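Local coordinates for ribosomal RNA processing protein 6 (Trypanosoma brucei brucei, PDB 4NLC) that probably degrades and processes RNA as a 3'-5' exoribonuclease associated with the exosome, here as the catalytic core of exonuclease and HRDC domains, at residues P12-P17 against Y265-L270. The protein carries 1 engineered substitution. Numbering follows the deposited sequence.
Sequences PVDNSP and YEKPHL
Lys267 reaches across to the N-terminal loop 12-17, where its ammonium group is gripped by three oxygens. NZ donates to Asp14 O at 2.8 Å and to Ser16 O at 3.1 Å. The first carbonyl receives it well above its own plane (55° out), whereas at the second the donor is tilted by just 18° from the plane. A salt bridge to the carboxylate, 3.3 Å from NZ to Asp14 OD1, supplies the third hold. The lysine side chain sets out with CG anti to the carbonyl carbon (chi1 -72°), and the extended chain beyond CG carries NZ across to the 12-17 loop. On the way its CE passes 3.4 Å from Asp14 O.

An Asx turn probably helps to set these acceptors: Asp14 OD1 takes the backbone N of Ser16 at 3.1 Å, nearly in line with its C-O bond, and the hydroxyl of Ser16 on its syn lone pair. A water donates to Pro268 O and, weakly, to Ser16 O, adding a tenuous bridge between the loops. At the root of the lysine, the backbone N of Lys267 bonds to Glu266 OE2, which also accepts from the backbone N of Phe20. Between the two turn residues, Asn15 ND2 donates to Asp310 OD1 and Asn15 O accepts from Arg307 NH1, tying the same loop to the HRDC side, while Asn15 OD1 accepts from Gln106 of the exonuclease domain.

The loop 265-270, between helix 249-261 and helix 275-280, is thus tied to the N-terminal loop 12-17 by a buried lysine, whose positive charge is probably offset by Asp14 and further stabilised by two carbonyl dipoles.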
ATOM      1  N   PRO A  12      -7.729  16.572   4.269  1.00 49.97           N
ATOM      2  CA  PRO A  12      -8.706  15.518   3.906  1.00 48.90           C
ATOM      3  C   PRO A  12      -8.387  14.902   2.523  1.00 48.23           C
ATOM      4  O   PRO A  12      -7.766  15.574   1.696  1.00 45.63           O
ATOM      5  CB  PRO A  12     -10.047  16.254   3.916  1.00 51.65           C
ATOM      6  CG  PRO A  12      -9.698  17.656   3.612  1.00 56.69           C
ATOM      7  CD  PRO A  12      -8.331  17.917   4.184  1.00 51.62           C
ATOM      8  N   VAL A  13      -8.754  13.617   2.294  1.00 43.61           N
ATOM      9  CA  VAL A  13      -8.416  12.922   1.049  1.00 43.21           C
ATOM     10  C   VAL A  13      -9.400  13.275  -0.093  1.00 46.12           C
ATOM     11  O   VAL A  13     -10.615  13.299   0.114  1.00 46.67           O
ATOM     12  CB  VAL A  13      -8.218  11.382   1.228  1.00 47.32           C
ATOM     13  CG1 VAL A  13      -7.665  10.743  -0.048  1.00 46.83           C
ATOM     14  CG2 VAL A  13      -7.275  11.074   2.396  1.00 46.59           C
ATOM     15  N   ASP A  14      -8.854  13.557  -1.298  1.00 39.59           N
ATOM     16  CA  ASP A  14      -9.671  13.871  -2.474  1.00 38.42           C
ATOM     17  C   ASP A  14      -9.948  12.563  -3.210  1.00 38.28           C
ATOM     18  O   ASP A  14      -9.049  12.031  -3.852  1.00 35.71           O
ATOM     19  CB  ASP A  14      -8.929  14.870  -3.387  1.00 39.82           C
ATOM     20  CG  ASP A  14      -9.714  15.428  -4.569  1.00 48.76           C
ATOM     21  OD1 ASP A  14     -10.513  14.673  -5.173  1.00 48.24           O
ATOM     22  OD2 ASP A  14      -9.469  16.585  -4.937  1.00 54.94           O
ATOM     23  N   ASN A  15     -11.194  12.048  -3.122  1.00 35.04           N
ATOM     24  CA  ASN A  15     -11.592  10.789  -3.765  1.00 34.86           C
ATOM     25  C   ASN A  15     -12.262  10.939  -5.132  1.00 39.83           C
ATOM     26  O   ASN A  15     -12.771   9.947  -5.655  1.00 40.85           O
ATOM     27  CB  ASN A  15     -12.499   9.971  -2.844  1.00 29.91           C
ATOM     28  CG  ASN A  15     -11.818   9.427  -1.631  1.00 35.09           C
ATOM     29  OD1 ASN A  15     -10.622   9.108  -1.630  1.00 30.74           O
ATOM     30  ND2 ASN A  15     -12.567   9.358  -0.558  1.00 22.35           N
ATOM     31  N   SER A  16     -12.279  12.148  -5.705  1.00 35.92           N
ATOM     32  CA  SER A  16     -12.964  12.383  -6.987  1.00 36.60           C
ATOM     33  C   SER A  16     -12.301  11.677  -8.172  1.00 41.03           C
ATOM     34  O   SER A  16     -11.100  11.376  -8.104  1.00 38.81           O
ATOM     35  CB  SER A  16     -13.114  13.878  -7.254  1.00 38.20           C
ATOM     36  OG  SER A  16     -11.902  14.465  -7.690  1.00 35.50           O
ATOM     37  N   PRO A  17     -13.049  11.386  -9.268  1.00 40.59           N
ATOM     38  CA  PRO A  17     -12.417  10.719 -10.423  1.00 40.98           C
ATOM     39  C   PRO A  17     -11.610  11.714 -11.264  1.00 45.57           C
ATOM     40  O   PRO A  17     -12.026  12.095 -12.364  1.00 47.15           O
ATOM     41  CB  PRO A  17     -13.607  10.117 -11.191  1.00 43.59           C
ATOM     42  CG  PRO A  17     -14.846  10.506 -10.424  1.00 48.14           C
ATOM     43  CD  PRO A  17     -14.481  11.630  -9.527  1.00 42.91           C
ATOM     44  N   TYR A 265       1.755   5.848  -8.489  1.00 26.46           N
ATOM     45  CA  TYR A 265       0.480   5.620  -7.862  1.00 25.38           C
ATOM     46  C   TYR A 265      -0.582   6.270  -8.801  1.00 28.96           C
ATOM     47  O   TYR A 265      -0.382   7.379  -9.308  1.00 26.99           O
ATOM     48  CB  TYR A 265       0.417   6.312  -6.473  1.00 25.21           C
ATOM     49  CG  TYR A 265      -0.987   6.261  -5.894  1.00 26.51           C
ATOM     50  CD1 TYR A 265      -1.524   5.062  -5.423  1.00 28.96           C
ATOM     51  CD2 TYR A 265      -1.840   7.357  -5.989  1.00 26.24           C
ATOM     52  CE1 TYR A 265      -2.859   4.969  -5.023  1.00 29.36           C
ATOM     53  CE2 TYR A 265      -3.170   7.281  -5.569  1.00 26.99           C
ATOM     54  CZ  TYR A 265      -3.670   6.086  -5.075  1.00 30.48           C
ATOM     55  OH  TYR A 265      -4.969   5.995  -4.635  1.00 32.24           O
ATOM     56  N   GLU A 266      -1.719   5.620  -8.962  1.00 28.42           N
ATOM     57  CA  GLU A 266      -2.852   6.217  -9.685  1.00 30.04           C
ATOM     58  C   GLU A 266      -4.118   5.891  -8.933  1.00 34.84           C
ATOM     59  O   GLU A 266      -4.263   4.768  -8.449  1.00 33.30           O
ATOM     60  CB  GLU A 266      -2.917   5.839 -11.179  1.00 32.15           C
ATOM     61  CG  GLU A 266      -3.917   6.653 -12.005  1.00 42.60           C
ATOM     62  CD  GLU A 266      -3.833   8.170 -11.927  1.00 49.28           C
ATOM     63  OE1 GLU A 266      -3.102   8.768 -12.744  1.00 45.56           O
ATOM     64  OE2 GLU A 266      -4.501   8.764 -11.052  1.00 36.81           O
ATOM     65  N   LYS A 267      -4.987   6.904  -8.754  1.00 34.86           N
ATOM     66  CA  LYS A 267      -6.259   6.803  -8.028  1.00 36.38           C
ATOM     67  C   LYS A 267      -7.123   5.657  -8.561  1.00 42.69           C
ATOM     68  O   LYS A 267      -7.148   5.457  -9.782  1.00 40.87           O
ATOM     69  CB  LYS A 267      -7.074   8.105  -8.193  1.00 38.79           C
ATOM     70  CG  LYS A 267      -6.560   9.325  -7.448  1.00 40.41           C
ATOM     71  CD  LYS A 267      -7.760  10.219  -7.184  1.00 43.24           C
ATOM     72  CE  LYS A 267      -7.393  11.616  -6.804  1.00 41.97           C
ATOM     73  NZ  LYS A 267      -8.609  12.426  -6.608  1.00 49.92           N
ATOM     74  N   PRO A 268      -7.880   4.931  -7.693  1.00 43.30           N
ATOM     75  CA  PRO A 268      -8.798   3.899  -8.207  1.00 45.15           C
ATOM     76  C   PRO A 268      -9.680   4.483  -9.317  1.00 51.87           C
ATOM     77  O   PRO A 268     -10.218   5.586  -9.213  1.00 49.31           O
ATOM     78  CB  PRO A 268      -9.589   3.485  -6.967  1.00 47.16           C
ATOM     79  CG  PRO A 268      -8.660   3.757  -5.833  1.00 50.22           C
ATOM     80  CD  PRO A 268      -7.993   5.044  -6.227  1.00 45.24           C
ATOM     81  N   HIS A 269      -9.719   3.753 -10.418  1.00 52.59           N
ATOM     82  CA  HIS A 269     -10.315   4.055 -11.719  1.00 55.32           C
ATOM     83  C   HIS A 269     -11.732   3.476 -11.905  1.00 60.50           C
ATOM     84  O   HIS A 269     -11.880   2.262 -12.096  1.00 61.47           O
ATOM     85  CB  HIS A 269      -9.351   3.477 -12.773  1.00 56.84           C
ATOM     86  CG  HIS A 269      -8.268   2.646 -12.132  1.00 60.26           C
ATOM     87  ND1 HIS A 269      -8.557   1.437 -11.498  1.00 62.21           N
ATOM     88  CD2 HIS A 269      -6.954   2.931 -11.945  1.00 61.91           C
ATOM     89  CE1 HIS A 269      -7.412   1.016 -10.985  1.00 61.12           C
ATOM     90  NE2 HIS A 269      -6.416   1.877 -11.229  1.00 61.14           N
ATOM     91  N   LEU A 270     -12.771   4.333 -11.838  1.00 53.60           N
ATOM     92  CA  LEU A 270     -14.151   3.869 -12.056  1.00 51.86           C
ATOM     93  C   LEU A 270     -14.559   4.104 -13.496  1.00 54.19           C
ATOM     94  O   LEU A 270     -14.668   5.253 -13.935  1.00 53.03           O
ATOM     95  CB  LEU A 270     -15.181   4.510 -11.093  1.00 50.05           C
ATOM     96  CG  LEU A 270     -16.663   3.990 -11.090  1.00 53.81           C
ATOM     97  CD1 LEU A 270     -17.535   4.668 -12.126  1.00 54.21           C
ATOM     98  CD2 LEU A 270     -16.787   2.452 -11.064  1.00 55.04           C
TER
HETATM   99  O   HOH W   1     -10.512   8.166  -9.177  1.00 61.84           O